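Local coordinates for tetratricopeptide TPR_2 repeat protein (Thermobaculum terrenum, PDB 5DJS) that is of unknown function but joins tetratricopeptide-repeat helices to a GT-B-type region of the glycosyl transferase family 41 and is modelled with uridine-5'-diphosphate, at residues Ala45-Gly50 and Thr64-Ala69; Gly75-His80 and Glu105-Tyr110; Arg95-Leu100 and Ser115-Ala120. The protein carries 1 engineered substitution. One frame throughout, in Å; residues are numbered along the deposited sequence.

Contact 1. Residues Ala45-Gly50 and Thr64-Ala69; sequences ALHLLG and TLLRRA
The antiparallel helix hairpin of a tetratricopeptide repeat brings Leu46, His47, Leu49 and Gly50 on helix 43-56 against Leu65, Leu66, Arg68 and Ala69 on helix 59-72. The two short segments run at 151° to each other, their axes 7.8 Å apart at closest approach. Leu65 is the wedge. Its CB rests on the carbonyl of the first helix, 3.7 Å from Leu46 O, while the two methyls part company: CD1 reaches Leu49 CB at 3.7 Å, and CD2 meets Leu46 CD1, the two leucines crossing at about a right angle. Beyond it, Leu46 CB touches Ala69 CB, and Leu46 CD2 lies against the aliphatic CD of Arg68, whose guanidinium meets Leu46 CD1 at its edge. Leu66 works the other flank. With CG beside its own backbone N (chi1 -67°), the branch swings across so that CG packs on Gly50 CA at 3.7 Å and CD2 touches both His47 O and, obliquely to the ring, His47 ND1. Gly50 meets Leu66 with its backbone, the CA atoms of Gly50 and Leu66 being 5.2 Å apart. Around the hairpin, helix 25-38 backs Leu46 and Leu49 through Leu36. Helix 77-89 covers the other flank, Tyr79 lying against the His47 ring and Ala69, and Val86 against Leu66.

Contact 2. Residues Gly75-His80 and Glu105-Tyr110; sequences GEASYH and ELRPDY
Leu106, near the C-terminal end of helix 93-106, reaches over to the loop that leads into helix 77-89. Its CB meets Ala77 CB at 3.9 Å, CD1 and CD2 lie against Gly75 O, and CD1 also approaches the His80 ring obliquely, 3.5 Å from His80 CD2. That imidazole has its polar partner elsewhere: His80 NE2 is hydrogen-bonded to Pro74 O. At Arg107 the chain leaves helical geometry. Arg107 CB packs on Ala77 CB at 3.7 Å, and the side chain then bends at chi2 and chi3, which brings NH2 alongside the Glu76 side chain, in a long salt bridge to Glu76 OE2, 3.5 Å away. The carboxylate and guanidinium planes are 52° apart, so the two groups do not lie flat against each other. The same oxygen caps helix 77-89 from the N-cap position, accepting from Ser78 N at 3.1 Å and from Ser78 OG at 2.8 Å, the two donors on opposite faces of the carboxylate plane. Both segments belong to one tetratricopeptide repeat, and the contact joins the start of its first helix to the end and exit of its second. Past Pro108 and Asp109, Tyr110 stands at the N-cap of helix 111-120. Arg107 NE lies over one face of its ring, offset toward the rim, while the ring edge points at the backbone of Ala77, with CE2 3.8 Å from Ala77 O. Tyr110 OH ends beside Ser78 CA and CB, and the ring also meets that of Tyr81.

Contact 3. Residues Arg95-Leu100 and Ser115-Ala120; sequences RGITSL and SGLYVA
Ile97 and Leu100, one turn apart on helix 93-106, face Leu117 and Ala120, also one turn apart on helix 111-120. This is another antiparallel helix pair of the alpha-helical array: helix 93-106 belongs to a tetratricopeptide repeat, and helix 111-120 continues the antiparallel stacking after it. The short axes make an angle of 157° and come no nearer than 9.7 Å, a wide spacing bridged by side chains. Ala120 is the small bump. Its methyl sits in the notch between the two large residues opposite, with CB 4.0 Å from Ile97 CG1 and equally 4.0 Å from Leu100 CD2. Leu100 is the large bump, and the hollow that takes it is floored by backbone: CD2 rests over the turn at Gly116 and Leu117, 4.1 Å from Gly116 O and 4.0 Å from Leu117 N. Gly116 adds no side chain to this floor, and Ala120 forms one wall with its single methyl. Leu117 passes along the flank instead. Its CG points directly away from its own backbone N (chi1 178°), which sends CD1 toward the beta-branch of Ile97; the two side chains cross at about a right angle. Ile97 thus divides its work, one branch for each partner. Neighbouring helices add to the packing: Val88 of helix 77-89 touches Ala120, Tyr81 of the same helix touches Leu100, and Leu135 of helix 129-143 lies on Leu117. The Ile97-Leu117 meeting itself is methyl to methyl, Ile97 CG2 standing 3.9 Å from Leu117 CD1.

How the contacts relate
The three contacts follow the helical array toward the GT-B-type part of the chain. Contact 1 closes before contact 2 opens, and the two, with centres about 15 Å apart, also touch where His47 CE1 lies 3.7 Å from Ser78 O. Contacts 2 and 3 share helix 93-106 and interleave along the sequence; their centres are about 12 Å apart, and His80 O packs on Ser99 CB at 3.6 Å. Contacts 1 and 3 do not touch, their nearest atoms being about 5 Å apart. The uridine-5'-diphosphate pocket is built from later residues, among them Phe336, Arg400 and Thr423, and takes none from these segments.

Contact 1. Residues Ala45-Gly50 and Thr64-Ala69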
loop_
_atom_site.group_PDB
_atom_site.type_symbol
_atom_site.label_atom_id
_atom_site.label_comp_id
_atom_site.label_asym_id
_atom_site.label_seq_id
_atom_site.Cartn_x
_atom_site.Cartn_y
_atom_site.Cartn_z
ATOM N N ALA A 45 19.982 11.645 -16.402
ATOM C CA ALA A 45 19.881 12.577 -15.291
ATOM C C ALA A 45 18.467 13.153 -15.228
ATOM O O ALA A 45 17.918 13.351 -14.140
ATOM C CB ALA A 45 20.902 13.690 -15.459
ATOM N N LEU A 46 17.906 13.452 -16.401
ATOM C CA LEU A 46 16.470 13.704 -16.559
ATOM C C LEU A 46 15.654 12.585 -15.922
ATOM O O LEU A 46 14.777 12.846 -15.106
ATOM C CB LEU A 46 16.095 13.816 -18.047
ATOM C CG LEU A 46 15.968 15.180 -18.752
ATOM C CD1 LEU A 46 16.317 16.394 -17.903
ATOM C CD2 LEU A 46 16.780 15.184 -20.036
ATOM N N HIS A 47 15.967 11.348 -16.304
ATOM C CA HIS A 47 15.324 10.155 -15.739
ATOM C C HIS A 47 15.409 10.037 -14.205
ATOM O O HIS A 47 14.407 9.744 -13.553
ATOM C CB HIS A 47 15.921 8.892 -16.357
ATOM C CG HIS A 47 15.532 7.636 -15.642
ATOM N ND1 HIS A 47 14.248 7.140 -15.672
ATOM C CD2 HIS A 47 16.254 6.780 -14.877
ATOM C CE1 HIS A 47 14.197 6.028 -14.961
ATOM N NE2 HIS A 47 15.397 5.791 -14.463
ATOM N N LEU A 48 16.598 10.249 -13.646
ATOM C CA LEU A 48 16.809 10.113 -12.203
ATOM C C LEU A 48 16.084 11.202 -11.400
ATOM O O LEU A 48 15.456 10.901 -10.373
ATOM C CB LEU A 48 18.308 10.106 -11.873
ATOM C CG LEU A 48 18.736 9.860 -10.416
ATOM C CD1 LEU A 48 18.020 8.671 -9.784
ATOM C CD2 LEU A 48 20.243 9.664 -10.350
ATOM N N LEU A 49 16.176 12.450 -11.870
ATOM C CA LEU A 49 15.324 13.542 -11.365
ATOM C C LEU A 49 13.833 13.223 -11.483
ATOM O O LEU A 49 13.047 13.602 -10.621
ATOM C CB LEU A 49 15.589 14.850 -12.100
ATOM C CG LEU A 49 16.602 15.833 -11.545
ATOM C CD1 LEU A 49 16.799 16.964 -12.538
ATOM C CD2 LEU A 49 16.155 16.413 -10.219
ATOM N N GLY A 50 13.457 12.559 -12.570
ATOM C CA GLY A 50 12.140 11.958 -12.719
ATOM C C GLY A 50 11.728 11.074 -11.558
ATOM O O GLY A 50 10.692 11.338 -10.952
ATOM N N THR A 64 7.002 15.305 -16.764
ATOM C CA THR A 64 7.624 15.987 -17.910
ATOM C C THR A 64 9.131 15.713 -18.005
ATOM O O THR A 64 9.638 15.560 -19.107
ATOM C CB THR A 64 7.282 17.498 -18.011
ATOM O OG1 THR A 64 7.686 18.188 -16.839
ATOM C CG2 THR A 64 5.776 17.692 -18.232
ATOM N N LEU A 65 9.837 15.600 -16.883
ATOM C CA LEU A 65 11.224 15.092 -16.912
ATOM C C LEU A 65 11.349 13.675 -17.525
ATOM O O LEU A 65 12.233 13.413 -18.356
ATOM C CB LEU A 65 11.832 15.097 -15.514
ATOM C CG LEU A 65 12.146 16.478 -14.939
ATOM C CD1 LEU A 65 12.519 16.324 -13.482
ATOM C CD2 LEU A 65 13.268 17.181 -15.686
ATOM N N LEU A 66 10.446 12.781 -17.124
ATOM C CA LEU A 66 10.446 11.399 -17.616
ATOM C C LEU A 66 10.021 11.289 -19.070
ATOM O O LEU A 66 10.591 10.477 -19.793
ATOM C CB LEU A 66 9.565 10.497 -16.741
ATOM C CG LEU A 66 10.115 10.312 -15.324
ATOM C CD1 LEU A 66 9.025 9.872 -14.363
ATOM C CD2 LEU A 66 11.288 9.337 -15.327
ATOM N N ARG A 67 9.031 12.081 -19.495
ATOM C CA ARG A 67 8.638 12.152 -20.920
ATOM C C ARG A 67 9.753 12.676 -21.831
ATOM O O ARG A 67 9.863 12.254 -22.984
ATOM C CB ARG A 67 7.412 13.039 -21.122
ATOM C CG ARG A 67 6.100 12.392 -20.729
ATOM C CD ARG A 67 4.930 12.995 -21.484
ATOM N NE ARG A 67 3.671 12.360 -21.095
ATOM C CZ ARG A 67 2.846 12.783 -20.130
ATOM N NH1 ARG A 67 3.111 13.881 -19.403
ATOM N NH2 ARG A 67 1.731 12.093 -19.892
ATOM N N ARG A 68 10.560 13.605 -21.322
ATOM C CA ARG A 68 11.679 14.153 -22.091
ATOM C C ARG A 68 12.799 13.112 -22.203
ATOM O O ARG A 68 13.432 12.990 -23.250
ATOM C CB ARG A 68 12.197 15.446 -21.450
ATOM C CG ARG A 68 12.869 16.416 -22.418
ATOM C CD ARG A 68 13.840 17.328 -21.671
ATOM N NE ARG A 68 13.777 18.738 -22.062
ATOM C CZ ARG A 68 14.494 19.719 -21.502
ATOM N NH1 ARG A 68 15.361 19.464 -20.514
ATOM N NH2 ARG A 68 14.350 20.971 -21.935
ATOM N N ALA A 69 13.034 12.371 -21.119
ATOM C CA ALA A 69 13.948 11.236 -21.134
ATOM C C ALA A 69 13.513 10.167 -22.148
ATOM O O ALA A 69 14.331 9.659 -22.917
ATOM C CB ALA A 69 14.060 10.642 -19.737
#

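Contact 2. Residues Gly75-His80 and Glu105-Tyr110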
loop_
_atom_site.group_PDB
_atom_site.type_symbol
_atom_site.label_atom_id
_atom_site.label_comp_id
_atom_site.label_asym_id
_atom_site.label_seq_id
_atom_site.Cartn_x
_atom_site.Cartn_y
_atom_site.Cartn_z
ATOM N N GLY A 75 14.052 3.831 -26.654
ATOM C CA GLY A 75 14.301 2.393 -26.553
ATOM C C GLY A 75 14.556 1.903 -25.141
ATOM O O GLY A 75 14.510 0.692 -24.898
ATOM N N GLU A 76 14.826 2.830 -24.216
ATOM C CA GLU A 76 15.212 2.488 -22.841
ATOM C C GLU A 76 13.955 2.190 -22.046
ATOM O O GLU A 76 13.183 3.088 -21.774
ATOM C CB GLU A 76 16.045 3.629 -22.220
ATOM C CG GLU A 76 16.400 3.489 -20.739
ATOM C CD GLU A 76 17.008 2.150 -20.387
ATOM O OE1 GLU A 76 18.059 1.815 -20.960
ATOM O OE2 GLU A 76 16.433 1.437 -19.537
ATOM N N ALA A 77 13.759 0.918 -21.698
ATOM C CA ALA A 77 12.562 0.437 -20.998
ATOM C C ALA A 77 12.332 1.053 -19.617
ATOM O O ALA A 77 11.176 1.252 -19.226
ATOM C CB ALA A 77 12.607 -1.080 -20.858
ATOM N N SER A 78 13.401 1.327 -18.870
ATOM C CA SER A 78 13.253 1.844 -17.501
ATOM C C SER A 78 12.632 3.242 -17.461
ATOM O O SER A 78 11.956 3.585 -16.500
ATOM C CB SER A 78 14.587 1.826 -16.735
ATOM O OG SER A 78 15.514 2.765 -17.257
ATOM N N TYR A 79 12.849 4.032 -18.508
ATOM C CA TYR A 79 12.266 5.371 -18.606
ATOM C C TYR A 79 10.753 5.281 -18.794
ATOM O O TYR A 79 10.007 6.088 -18.225
ATOM C CB TYR A 79 12.880 6.172 -19.765
ATOM C CG TYR A 79 14.391 6.421 -19.704
ATOM C CD1 TYR A 79 15.167 6.039 -18.601
ATOM C CD2 TYR A 79 15.039 7.069 -20.752
ATOM C CE1 TYR A 79 16.531 6.276 -18.563
ATOM C CE2 TYR A 79 16.406 7.309 -20.715
ATOM C CZ TYR A 79 17.145 6.910 -19.614
ATOM O OH TYR A 79 18.502 7.144 -19.558
ATOM N N HIS A 80 10.313 4.300 -19.588
ATOM C CA HIS A 80 8.886 3.984 -19.731
ATOM C C HIS A 80 8.278 3.438 -18.448
ATOM O O HIS A 80 7.175 3.834 -18.083
ATOM C CB HIS A 80 8.648 2.987 -20.859
ATOM C CG HIS A 80 8.962 3.531 -22.217
ATOM N ND1 HIS A 80 8.054 4.260 -22.956
ATOM C CD2 HIS A 80 10.079 3.437 -22.977
ATOM C CE1 HIS A 80 8.601 4.593 -24.112
ATOM N NE2 HIS A 80 9.830 4.108 -24.148
ATOM N N GLU A 105 7.306 -4.560 -23.421
ATOM C CA GLU A 105 7.559 -4.817 -24.830
ATOM C C GLU A 105 9.049 -4.651 -25.153
ATOM O O GLU A 105 9.615 -5.462 -25.870
ATOM C CB GLU A 105 6.686 -3.915 -25.702
ATOM C CG GLU A 105 5.215 -4.327 -25.681
ATOM C CD GLU A 105 4.273 -3.319 -26.315
ATOM O OE1 GLU A 105 4.506 -2.091 -26.242
ATOM O OE2 GLU A 105 3.264 -3.771 -26.880
ATOM N N LEU A 106 9.677 -3.631 -24.571
ATOM C CA LEU A 106 11.092 -3.321 -24.820
ATOM C C LEU A 106 12.071 -4.217 -24.055
ATOM O O LEU A 106 13.206 -4.406 -24.483
ATOM C CB LEU A 106 11.379 -1.851 -24.485
ATOM C CG LEU A 106 10.832 -0.821 -25.492
ATOM C CD1 LEU A 106 10.800 0.584 -24.904
ATOM C CD2 LEU A 106 11.659 -0.827 -26.774
ATOM N N ARG A 107 11.646 -4.731 -22.907
ATOM C CA ARG A 107 12.475 -5.591 -22.093
ATOM C C ARG A 107 11.530 -6.619 -21.497
ATOM O O ARG A 107 10.989 -6.414 -20.415
ATOM C CB ARG A 107 13.187 -4.766 -21.018
ATOM C CG ARG A 107 14.331 -5.493 -20.319
ATOM C CD ARG A 107 14.474 -5.117 -18.846
ATOM N NE ARG A 107 14.788 -3.698 -18.636
ATOM C CZ ARG A 107 16.005 -3.175 -18.454
ATOM N NH1 ARG A 107 17.101 -3.939 -18.447
ATOM N NH2 ARG A 107 16.133 -1.858 -18.285
ATOM N N PRO A 108 11.282 -7.724 -22.226
ATOM C CA PRO A 108 10.316 -8.720 -21.733
ATOM C C PRO A 108 10.647 -9.380 -20.405
ATOM O O PRO A 108 9.737 -9.888 -19.771
ATOM C CB PRO A 108 10.279 -9.758 -22.855
ATOM C CG PRO A 108 10.626 -8.979 -24.073
ATOM C CD PRO A 108 11.684 -8.015 -23.614
ATOM N N ASP A 109 11.920 -9.372 -19.995
ATOM C CA ASP A 109 12.327 -9.911 -18.692
ATOM C C ASP A 109 12.505 -8.815 -17.618
ATOM O O ASP A 109 13.473 -8.824 -16.855
ATOM C CB ASP A 109 13.559 -10.837 -18.820
ATOM C CG ASP A 109 14.854 -10.100 -19.168
ATOM O OD1 ASP A 109 14.823 -8.933 -19.617
ATOM O OD2 ASP A 109 15.920 -10.720 -18.985
ATOM N N TYR A 110 11.539 -7.899 -17.553
ATOM C CA TYR A 110 11.554 -6.776 -16.617
ATOM C C TYR A 110 10.624 -7.145 -15.458
ATOM O O TYR A 110 9.437 -6.807 -15.483
ATOM C CB TYR A 110 11.056 -5.499 -17.330
ATOM C CG TYR A 110 11.500 -4.160 -16.754
ATOM C CD1 TYR A 110 11.875 -4.006 -15.410
ATOM C CD2 TYR A 110 11.497 -3.023 -17.555
ATOM C CE1 TYR A 110 12.264 -2.773 -14.905
ATOM C CE2 TYR A 110 11.890 -1.787 -17.056
ATOM C CZ TYR A 110 12.268 -1.665 -15.734
ATOM O OH TYR A 110 12.657 -0.429 -15.251
#

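Contact 3. Residues Arg95-Leu100 and Ser115-Ala120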
loop_
_atom_site.group_PDB
_atom_site.type_symbol
_atom_site.label_atom_id
_atom_site.label_comp_id
_atom_site.label_asym_id
_atom_site.label_seq_id
_atom_site.Cartn_x
_atom_site.Cartn_y
_atom_site.Cartn_z
ATOM N N ARG A 95 -3.223 5.576 -18.945
ATOM C CA ARG A 95 -2.012 6.095 -19.597
ATOM C C ARG A 95 -0.734 5.456 -19.034
ATOM O O ARG A 95 0.234 5.228 -19.780
ATOM C CB ARG A 95 -1.915 7.623 -19.474
ATOM C CG ARG A 95 -2.746 8.405 -20.477
ATOM C CD ARG A 95 -2.440 9.896 -20.399
ATOM N NE ARG A 95 -3.140 10.668 -21.432
ATOM C CZ ARG A 95 -4.432 11.020 -21.401
ATOM N NH1 ARG A 95 -5.228 10.670 -20.385
ATOM N NH2 ARG A 95 -4.945 11.732 -22.403
ATOM N N GLY A 96 -0.734 5.193 -17.724
ATOM C CA GLY A 96 0.377 4.537 -17.051
ATOM C C GLY A 96 0.490 3.069 -17.424
ATOM O O GLY A 96 1.580 2.577 -17.711
ATOM N N ILE A 97 -0.638 2.363 -17.421
ATOM C CA ILE A 97 -0.673 0.951 -17.832
ATOM C C ILE A 97 -0.019 0.803 -19.213
ATOM O O ILE A 97 0.853 -0.036 -19.391
ATOM C CB ILE A 97 -2.119 0.372 -17.800
ATOM C CG1 ILE A 97 -2.571 0.181 -16.336
ATOM C CG2 ILE A 97 -2.210 -0.966 -18.530
ATOM C CD1 ILE A 97 -4.063 -0.043 -16.145
ATOM N N THR A 98 -0.413 1.655 -20.159
ATOM C CA THR A 98 0.217 1.714 -21.478
ATOM C C THR A 98 1.728 1.862 -21.374
ATOM O O THR A 98 2.447 1.089 -21.982
ATOM C CB THR A 98 -0.338 2.872 -22.321
ATOM O OG1 THR A 98 -1.763 2.800 -22.324
ATOM C CG2 THR A 98 0.172 2.791 -23.771
ATOM N N SER A 99 2.201 2.850 -20.614
ATOM C CA SER A 99 3.643 3.018 -20.391
ATOM C C SER A 99 4.324 1.747 -19.827
ATOM O O SER A 99 5.444 1.408 -20.231
ATOM C CB SER A 99 3.932 4.213 -19.491
ATOM O OG SER A 99 4.228 5.348 -20.269
ATOM N N LEU A 100 3.650 1.063 -18.901
ATOM C CA LEU A 100 4.157 -0.190 -18.337
ATOM C C LEU A 100 4.218 -1.289 -19.404
ATOM O O LEU A 100 5.189 -2.039 -19.448
ATOM C CB LEU A 100 3.312 -0.635 -17.130
ATOM C CG LEU A 100 3.667 -0.243 -15.685
ATOM C CD1 LEU A 100 4.755 0.805 -15.574
ATOM C CD2 LEU A 100 2.423 0.192 -14.912
ATOM N N SER A 115 5.558 -6.642 -12.125
ATOM C CA SER A 115 4.871 -6.405 -10.835
ATOM C C SER A 115 4.020 -5.143 -10.913
ATOM O O SER A 115 2.808 -5.177 -10.659
ATOM C CB SER A 115 5.857 -6.208 -9.674
ATOM O OG SER A 115 6.526 -7.392 -9.324
ATOM N N GLY A 116 4.677 -4.034 -11.255
ATOM C CA GLY A 116 4.039 -2.724 -11.343
ATOM C C GLY A 116 2.758 -2.783 -12.143
ATOM O O GLY A 116 1.731 -2.247 -11.724
ATOM N N LEU A 117 2.824 -3.460 -13.288
ATOM C CA LEU A 117 1.652 -3.692 -14.132
ATOM C C LEU A 117 0.577 -4.462 -13.362
ATOM O O LEU A 117 -0.571 -4.019 -13.306
ATOM C CB LEU A 117 2.053 -4.432 -15.417
ATOM C CG LEU A 117 0.946 -4.802 -16.404
ATOM C CD1 LEU A 117 0.225 -3.568 -16.918
ATOM C CD2 LEU A 117 1.529 -5.596 -17.557
ATOM N N TYR A 118 0.951 -5.586 -12.753
ATOM C CA TYR A 118 0.030 -6.362 -11.890
ATOM C C TYR A 118 -0.662 -5.504 -10.830
ATOM O O TYR A 118 -1.887 -5.559 -10.695
ATOM C CB TYR A 118 0.772 -7.513 -11.206
ATOM C CG TYR A 118 -0.052 -8.348 -10.240
ATOM C CD1 TYR A 118 -1.326 -8.811 -10.581
ATOM C CD2 TYR A 118 0.469 -8.714 -8.991
ATOM C CE1 TYR A 118 -2.065 -9.589 -9.692
ATOM C CE2 TYR A 118 -0.256 -9.495 -8.105
ATOM C CZ TYR A 118 -1.517 -9.929 -8.453
ATOM O OH TYR A 118 -2.218 -10.720 -7.572
ATOM N N VAL A 119 0.129 -4.716 -10.100
ATOM C CA VAL A 119 -0.398 -3.759 -9.122
ATOM C C VAL A 119 -1.355 -2.765 -9.779
ATOM O O VAL A 119 -2.481 -2.588 -9.319
ATOM C CB VAL A 119 0.742 -2.980 -8.434
ATOM C CG1 VAL A 119 0.223 -1.765 -7.668
ATOM C CG2 VAL A 119 1.504 -3.908 -7.509
ATOM N N ALA A 120 -0.893 -2.142 -10.862
ATOM C CA ALA A 120 -1.639 -1.093 -11.563
ATOM C C ALA A 120 -3.046 -1.514 -11.970
ATOM O O ALA A 120 -3.973 -0.704 -11.904
ATOM C CB ALA A 120 -0.867 -0.623 -12.785
#